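Local coordinates for peroxisomal membrane protein PEX15 (Saccharomyces cerevisiae, PDB 5VXV) that docks the AAA-ATPase subunits Pex1 and Pex6 on the peroxisomal membrane, where their complex extracts the receptor Pex5, at residues T110-T113 against E114-E117; S182-L185 against K186-L190; K90-V93 against I94-F97. All blocks are in the same frame, centred on the assembly; numbering follows the deposited sequence.

In the fold
This chain is a piece of PEX15 from its predicted cytoplasmic part; it is about three quarters helical, and all three contacts are local ones at helix ends. Contact 3 opens helix 91-108; its centre lies about 7 Å from the centre of the chain, and its apolar side chains and one buried asparagine meet several other helices. Contact 1 opens the next helix, 112-136, at the surface; its centre is about 25 Å from that of contact 3, and acids, a histidine and water replace the hydrocarbon. Contact 2, partly buried though far from the centre, lies near the end of helix 181-187 and mixes leucine packing with an outer lysine.

Contact 1 of 3, residues T110-T113 against E114-E117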
loop_
_atom_site.group_PDB
_atom_site.type_symbol
_atom_site.label_atom_id
_atom_site.label_comp_id
_atom_site.label_asym_id
_atom_site.label_seq_id
_atom_site.Cartn_x
_atom_site.Cartn_y
_atom_site.Cartn_z
ATOM N N THR A 110 -3.706 17.750 6.237
ATOM C CA THR A 110 -4.510 18.842 5.704
ATOM C C THR A 110 -3.714 19.797 4.827
ATOM O O THR A 110 -4.265 20.342 3.865
ATOM C CB THR A 110 -5.145 19.644 6.847
ATOM O OG1 THR A 110 -4.124 20.347 7.567
ATOM C CG2 THR A 110 -5.890 18.724 7.805
ATOM N N ASP A 111 -2.434 20.009 5.131
ATOM C CA ASP A 111 -1.617 20.965 4.393
ATOM C C ASP A 111 -1.093 20.315 3.117
ATOM O O ASP A 111 -0.360 19.323 3.174
ATOM C CB ASP A 111 -0.466 21.456 5.267
ATOM C CG ASP A 111 0.411 22.472 4.561
ATOM O OD1 ASP A 111 -0.004 22.987 3.502
ATOM O OD2 ASP A 111 1.513 22.761 5.073
ATOM N N HIS A 112 -1.472 20.876 1.966
ATOM C CA HIS A 112 -1.044 20.314 0.690
ATOM C C HIS A 112 0.474 20.300 0.563
ATOM O O HIS A 112 1.036 19.394 -0.064
ATOM C CB HIS A 112 -1.662 21.103 -0.465
ATOM C CG HIS A 112 -1.172 20.680 -1.814
ATOM N ND1 HIS A 112 -0.221 21.388 -2.516
ATOM C CD2 HIS A 112 -1.498 19.617 -2.587
ATOM C CE1 HIS A 112 0.016 20.781 -3.666
ATOM N NE2 HIS A 112 -0.746 19.705 -3.734
ATOM N N THR A 113 1.154 21.294 1.137
ATOM C CA THR A 113 2.612 21.300 1.103
ATOM C C THR A 113 3.179 20.097 1.848
ATOM O O THR A 113 4.130 19.458 1.381
ATOM C CB THR A 113 3.142 22.607 1.697
ATOM O OG1 THR A 113 2.591 23.718 0.978
ATOM C CG2 THR A 113 4.665 22.668 1.621
ATOM N N GLU A 114 2.600 19.763 3.004
ATOM C CA GLU A 114 3.067 18.602 3.754
ATOM C C GLU A 114 2.676 17.303 3.059
ATOM O O GLU A 114 3.433 16.325 3.090
ATOM C CB GLU A 114 2.511 18.633 5.176
ATOM C CG GLU A 114 3.053 17.525 6.067
ATOM C CD GLU A 114 2.499 17.583 7.477
ATOM O OE1 GLU A 114 1.634 18.445 7.743
ATOM O OE2 GLU A 114 2.927 16.766 8.317
ATOM N N GLN A 115 1.495 17.267 2.439
ATOM C CA GLN A 115 1.104 16.093 1.666
ATOM C C GLN A 115 2.104 15.825 0.551
ATOM O O GLN A 115 2.534 14.686 0.342
ATOM C CB GLN A 115 -0.299 16.282 1.088
ATOM C CG GLN A 115 -1.418 16.159 2.102
ATOM C CD GLN A 115 -2.783 16.339 1.470
ATOM O OE1 GLN A 115 -3.039 17.336 0.795
ATOM N NE2 GLN A 115 -3.664 15.366 1.673
ATOM N N GLU A 116 2.485 16.873 -0.183
ATOM C CA GLU A 116 3.479 16.713 -1.237
ATOM C C GLU A 116 4.796 16.204 -0.671
ATOM O O GLU A 116 5.420 15.301 -1.240
ATOM C CB GLU A 116 3.681 18.041 -1.967
ATOM C CG GLU A 116 2.630 18.321 -3.029
ATOM C CD GLU A 116 2.777 17.422 -4.240
ATOM O OE1 GLU A 116 3.928 17.161 -4.646
ATOM O OE2 GLU A 116 1.747 16.966 -4.778
ATOM N N GLU A 117 5.227 16.763 0.461
ATOM C CA GLU A 117 6.480 16.339 1.076
ATOM C C GLU A 117 6.470 14.842 1.362
ATOM O O GLU A 117 7.417 14.125 1.018
ATOM C CB GLU A 117 6.713 17.138 2.359
ATOM C CG GLU A 117 8.080 16.942 2.988
ATOM C CD GLU A 117 8.257 17.769 4.246
ATOM O OE1 GLU A 117 8.006 18.992 4.198
ATOM O OE2 GLU A 117 8.637 17.192 5.285
HETATM O O HOH W 1 0.036 18.219 -6.732
#
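His112 and Glu116, one helical turn apart, run alongside each other in the same direction and form the closely packed half of this helix start. Glu116 CG sits over one face of the imidazole, 4.0 Å from the ring centroid, in a CH-pi contact, with His112 CE1 its nearest ring atom at 3.6 Å. The glutamate bends at its second torsion (chi2 -71°), which keeps the carboxylate near the ring, where OE2 comes to 3.8 Å from His112 NE2. A water in the plane of the ring donates to Glu116 OE2 at 2.9 Å and has a weaker, longer contact with His112 NE2; the same OE2 is also hydrogen-bonded to His162 ND1. Beneath, Glu116 N bonds to His112 O at 2.9 Å, closing the turn that puts the two side chains in step. Gln115 runs extended past His112, its OE1 3.6 Å from His112 CA, while NE2 is taken by Ile105 O; an amide suits this place because its N-H can reach back to a main-chain carbonyl near the end of the preceding helix.

The whole contact lies at the surface, but its other half is looser, with outstretched side chains. Asp111 is the N-cap: its OD1 accepts from Thr113 N at 3.1 Å, met from above the carboxylate plane. Aspartate suits a cap because its short chain can turn back to a backbone N-H of the first turn. The carboxylates of Glu114 and Glu117 extend away from the opposite segment, and Glu114 OE1 stays 5.1 Å from Asp111 OD2. Acids gathered at a helix N-terminus should be favoured by the helix dipole, which may partly offset their mutual repulsion, and the carboxylate beside His112 is likely to raise the tendency of that ring to take up a proton.

Contact 2 of 3, residues S182-L185 against K186-L190; sequences SPTL and KGLYL
Lys186 N gives its hydrogen to Ser182 O at 2.8 Å, with an N-H...O angle of 157°, in an ordinary helical bond. The lysine's own CB and CG press on that same carbonyl oxygen, and its CD passes Ser182 OG at 3.7 Å, so the aliphatic part of the chain covers the serine while the amine leads away. The hydroxyl is hydrogen-bonded to Glu197 OE2, and a small polar residue fits here between two helices. Gly187 N is shared: it bonds to Thr184 O at 3.1 Å from above the carbonyl plane, and more weakly to Pro183 O at 3.2 Å. An i to i+3 bond of the 3-10 type thus accompanies a weak i to i+4 bond. Pro183, lacking an N-H, is tolerated because it stands in the first turn of this short helix.

Thr184 and Leu188 lie alongside each other, CG2 of the threonine 3.6 Å from CD1 of the leucine. That methyl faces the leucine because it is anti to the backbone N, while OG1 (chi1 -70°) is hydrogen-bonded to Lys180 O. Leu185 is buried against Leu146, Tyr171 and Ile196. Bonds from Leu185 and Leu188 to the backbones of Glu197 and Ile196 tie the segment to the next helix. The pattern is that of a helix C-terminus where the bonding shifts toward the 3-10 pattern before an exit loop in an all-helical fold.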
loop_
_atom_site.group_PDB
_atom_site.type_symbol
_atom_site.label_atom_id
_atom_site.label_comp_id
_atom_site.label_asym_id
_atom_site.label_seq_id
_atom_site.Cartn_x
_atom_site.Cartn_y
_atom_site.Cartn_z
ATOM N N SER A 182 11.246 -2.282 -16.999
ATOM C CA SER A 182 10.561 -2.704 -18.219
ATOM C C SER A 182 11.019 -4.082 -18.677
ATOM O O SER A 182 10.158 -4.919 -18.999
ATOM C CB SER A 182 10.750 -1.653 -19.317
ATOM O OG SER A 182 10.161 -2.084 -20.533
ATOM N N PRO A 183 12.320 -4.393 -18.730
ATOM C CA PRO A 183 12.721 -5.770 -19.075
ATOM C C PRO A 183 12.062 -6.828 -18.206
ATOM O O PRO A 183 11.591 -7.847 -18.726
ATOM C CB PRO A 183 14.244 -5.740 -18.888
ATOM C CG PRO A 183 14.626 -4.322 -19.078
ATOM C CD PRO A 183 13.483 -3.502 -18.567
ATOM N N THR A 184 12.028 -6.621 -16.887
ATOM C CA THR A 184 11.361 -7.571 -16.001
ATOM C C THR A 184 9.881 -7.687 -16.341
ATOM O O THR A 184 9.360 -8.792 -16.533
ATOM C CB THR A 184 11.544 -7.145 -14.539
ATOM O OG1 THR A 184 12.908 -7.339 -14.148
ATOM C CG2 THR A 184 10.638 -7.949 -13.603
ATOM N N LEU A 185 9.184 -6.551 -16.422
ATOM C CA LEU A 185 7.734 -6.585 -16.578
ATOM C C LEU A 185 7.315 -7.088 -17.955
ATOM O O LEU A 185 6.229 -7.663 -18.094
ATOM C CB LEU A 185 7.150 -5.195 -16.315
ATOM C CG LEU A 185 7.401 -4.604 -14.924
ATOM C CD1 LEU A 185 6.654 -3.289 -14.764
ATOM C CD2 LEU A 185 7.002 -5.572 -13.813
ATOM N N LYS A 186 8.148 -6.886 -18.981
ATOM C CA LYS A 186 7.839 -7.417 -20.305
ATOM C C LYS A 186 8.068 -8.918 -20.405
ATOM O O LYS A 186 7.479 -9.563 -21.279
ATOM C CB LYS A 186 8.683 -6.724 -21.380
ATOM C CG LYS A 186 8.292 -5.283 -21.661
ATOM C CD LYS A 186 9.041 -4.733 -22.873
ATOM C CE LYS A 186 8.490 -5.289 -24.182
ATOM N NZ LYS A 186 9.122 -4.657 -25.373
ATOM N N GLY A 187 8.910 -9.486 -19.543
ATOM C CA GLY A 187 9.248 -10.890 -19.591
ATOM C C GLY A 187 8.440 -11.775 -18.673
ATOM O O GLY A 187 8.643 -12.993 -18.677
ATOM N N LEU A 188 7.536 -11.204 -17.884
ATOM C CA LEU A 188 6.675 -11.947 -16.977
ATOM C C LEU A 188 5.234 -11.821 -17.449
ATOM O O LEU A 188 4.799 -10.737 -17.852
ATOM C CB LEU A 188 6.812 -11.426 -15.546
ATOM C CG LEU A 188 8.215 -11.529 -14.950
ATOM C CD1 LEU A 188 8.312 -10.686 -13.692
ATOM C CD2 LEU A 188 8.566 -12.978 -14.657
ATOM N N TYR A 189 4.494 -12.925 -17.393
ATOM C CA TYR A 189 3.203 -13.020 -18.060
ATOM C C TYR A 189 2.090 -13.317 -17.069
ATOM O O TYR A 189 2.208 -14.221 -16.235
ATOM C CB TYR A 189 3.249 -14.087 -19.152
ATOM C CG TYR A 189 4.142 -13.671 -20.290
ATOM C CD1 TYR A 189 3.658 -12.868 -21.312
ATOM C CD2 TYR A 189 5.476 -14.047 -20.326
ATOM C CE1 TYR A 189 4.473 -12.469 -22.350
ATOM C CE2 TYR A 189 6.299 -13.653 -21.361
ATOM C CZ TYR A 189 5.792 -12.862 -22.369
ATOM O OH TYR A 189 6.606 -12.465 -23.404
ATOM N N LEU A 190 1.012 -12.538 -17.173
ATOM C CA LEU A 190 -0.226 -12.830 -16.466
ATOM C C LEU A 190 -1.049 -13.877 -17.200
ATOM O O LEU A 190 -1.778 -14.649 -16.569
ATOM C CB LEU A 190 -1.030 -11.540 -16.302
ATOM C CG LEU A 190 -0.387 -10.529 -15.354
ATOM C CD1 LEU A 190 -0.714 -9.101 -15.752
ATOM C CD2 LEU A 190 -0.839 -10.803 -13.929
#

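Contact 3 of 3, residues K90-V93 against I94-F97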
loop_
_atom_site.group_PDB
_atom_site.type_symbol
_atom_site.label_atom_id
_atom_site.label_comp_id
_atom_site.label_asym_id
_atom_site.label_seq_id
_atom_site.Cartn_x
_atom_site.Cartn_y
_atom_site.Cartn_z
ATOM N N LYS A 90 5.611 -12.177 0.848
ATOM C CA LYS A 90 4.250 -11.710 1.111
ATOM C C LYS A 90 4.077 -10.318 0.505
ATOM O O LYS A 90 3.889 -9.322 1.212
ATOM C CB LYS A 90 3.955 -11.720 2.620
ATOM C CG LYS A 90 3.808 -13.128 3.193
ATOM C CD LYS A 90 3.460 -13.129 4.681
ATOM C CE LYS A 90 2.175 -12.374 4.965
ATOM N NZ LYS A 90 1.652 -12.625 6.341
ATOM N N LEU A 91 4.119 -10.258 -0.828
ATOM C CA LEU A 91 4.026 -8.973 -1.510
ATOM C C LEU A 91 2.644 -8.345 -1.362
ATOM O O LEU A 91 2.528 -7.116 -1.332
ATOM C CB LEU A 91 4.380 -9.152 -2.984
ATOM C CG LEU A 91 4.458 -7.887 -3.838
ATOM C CD1 LEU A 91 5.418 -6.869 -3.236
ATOM C CD2 LEU A 91 4.891 -8.254 -5.244
ATOM N N LEU A 92 1.587 -9.156 -1.265
ATOM C CA LEU A 92 0.251 -8.583 -1.122
ATOM C C LEU A 92 0.109 -7.827 0.194
ATOM O O LEU A 92 -0.626 -6.836 0.262
ATOM C CB LEU A 92 -0.814 -9.678 -1.236
ATOM C CG LEU A 92 -0.887 -10.430 -2.571
ATOM C CD1 LEU A 92 -2.075 -11.387 -2.594
ATOM C CD2 LEU A 92 -0.965 -9.468 -3.752
ATOM N N VAL A 93 0.808 -8.266 1.243
ATOM C CA VAL A 93 0.779 -7.539 2.508
ATOM C C VAL A 93 1.607 -6.265 2.411
ATOM O O VAL A 93 1.238 -5.224 2.969
ATOM C CB VAL A 93 1.264 -8.445 3.652
ATOM C CG1 VAL A 93 1.329 -7.672 4.960
ATOM C CG2 VAL A 93 0.337 -9.641 3.787
ATOM N N ILE A 94 2.747 -6.332 1.721
ATOM C CA ILE A 94 3.517 -5.127 1.423
ATOM C C ILE A 94 2.632 -4.106 0.723
ATOM O O ILE A 94 2.660 -2.911 1.042
ATOM C CB ILE A 94 4.758 -5.491 0.584
ATOM C CG1 ILE A 94 5.773 -6.234 1.458
ATOM C CG2 ILE A 94 5.402 -4.246 -0.031
ATOM C CD1 ILE A 94 6.820 -7.002 0.685
ATOM N N ASN A 95 1.812 -4.566 -0.223
ATOM C CA ASN A 95 0.917 -3.658 -0.932
ATOM C C ASN A 95 -0.126 -3.063 0.007
ATOM O O ASN A 95 -0.435 -1.869 -0.079
ATOM C CB ASN A 95 0.248 -4.389 -2.095
ATOM C CG ASN A 95 1.226 -4.726 -3.207
ATOM O OD1 ASN A 95 2.330 -4.185 -3.260
ATOM N ND2 ASN A 95 0.826 -5.622 -4.101
ATOM N N LYS A 96 -0.686 -3.879 0.908
ATOM C CA LYS A 96 -1.605 -3.345 1.909
ATOM C C LYS A 96 -0.932 -2.269 2.752
ATOM O O LYS A 96 -1.527 -1.221 3.024
ATOM C CB LYS A 96 -2.134 -4.465 2.808
ATOM C CG LYS A 96 -3.094 -5.431 2.131
ATOM C CD LYS A 96 -3.717 -6.396 3.130
ATOM C CE LYS A 96 -4.646 -7.378 2.432
ATOM N NZ LYS A 96 -5.349 -8.292 3.382
ATOM N N PHE A 97 0.309 -2.514 3.182
ATOM C CA PHE A 97 1.024 -1.530 3.986
ATOM C C PHE A 97 1.168 -0.210 3.238
ATOM O O PHE A 97 0.900 0.863 3.792
ATOM C CB PHE A 97 2.395 -2.079 4.385
ATOM C CG PHE A 97 3.252 -1.083 5.110
ATOM C CD1 PHE A 97 3.146 -0.924 6.483
ATOM C CD2 PHE A 97 4.159 -0.298 4.417
ATOM C CE1 PHE A 97 3.931 -0.000 7.146
ATOM C CE2 PHE A 97 4.946 0.626 5.077
ATOM C CZ PHE A 97 4.831 0.774 6.443
#
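Asn95 N and Phe97 N each bond at 2.9 Å to a backbone oxygen one turn back, those of Leu91 and Val93, and Lys96 N reaches Leu92 O at 3.0 Å. The bond from Ile94 N to Lys90 O is longer, 3.2 Å, yet straight at 166° and in the carbonyl plane. Asn95 is buried, and its amide suits the place because ND2 finds two acceptors, Glu148 OE1 and Gly145 O; its CG lies 3.3 Å from Leu91 O.

Outward from the backbone, Leu91 slants across Ile94, with CD1 4.1 Å from both CB and CG2 of Ile94. Its CG is anti to the backbone N (chi1 -175°), which carries the methyl toward the next turn. Ile94 CG1 lies 3.6 Å from Lys90 O, and the side chain also touches Phe129 and Ile84. An alanine in place of Ile94 lacks these branches, and the loss of their contacts is likely to open a gap beside Leu91, Phe129 and Ile84.

Four helices surround the turn: Leu91 and Ile94 touch helix 112-136, Leu91 and Asn95 helix 143-161, Ile94 and Phe97 helix 75-86, and Val93 and Lys96 helix 39-51, where Lys90 NZ also forms a salt bridge with Asp43.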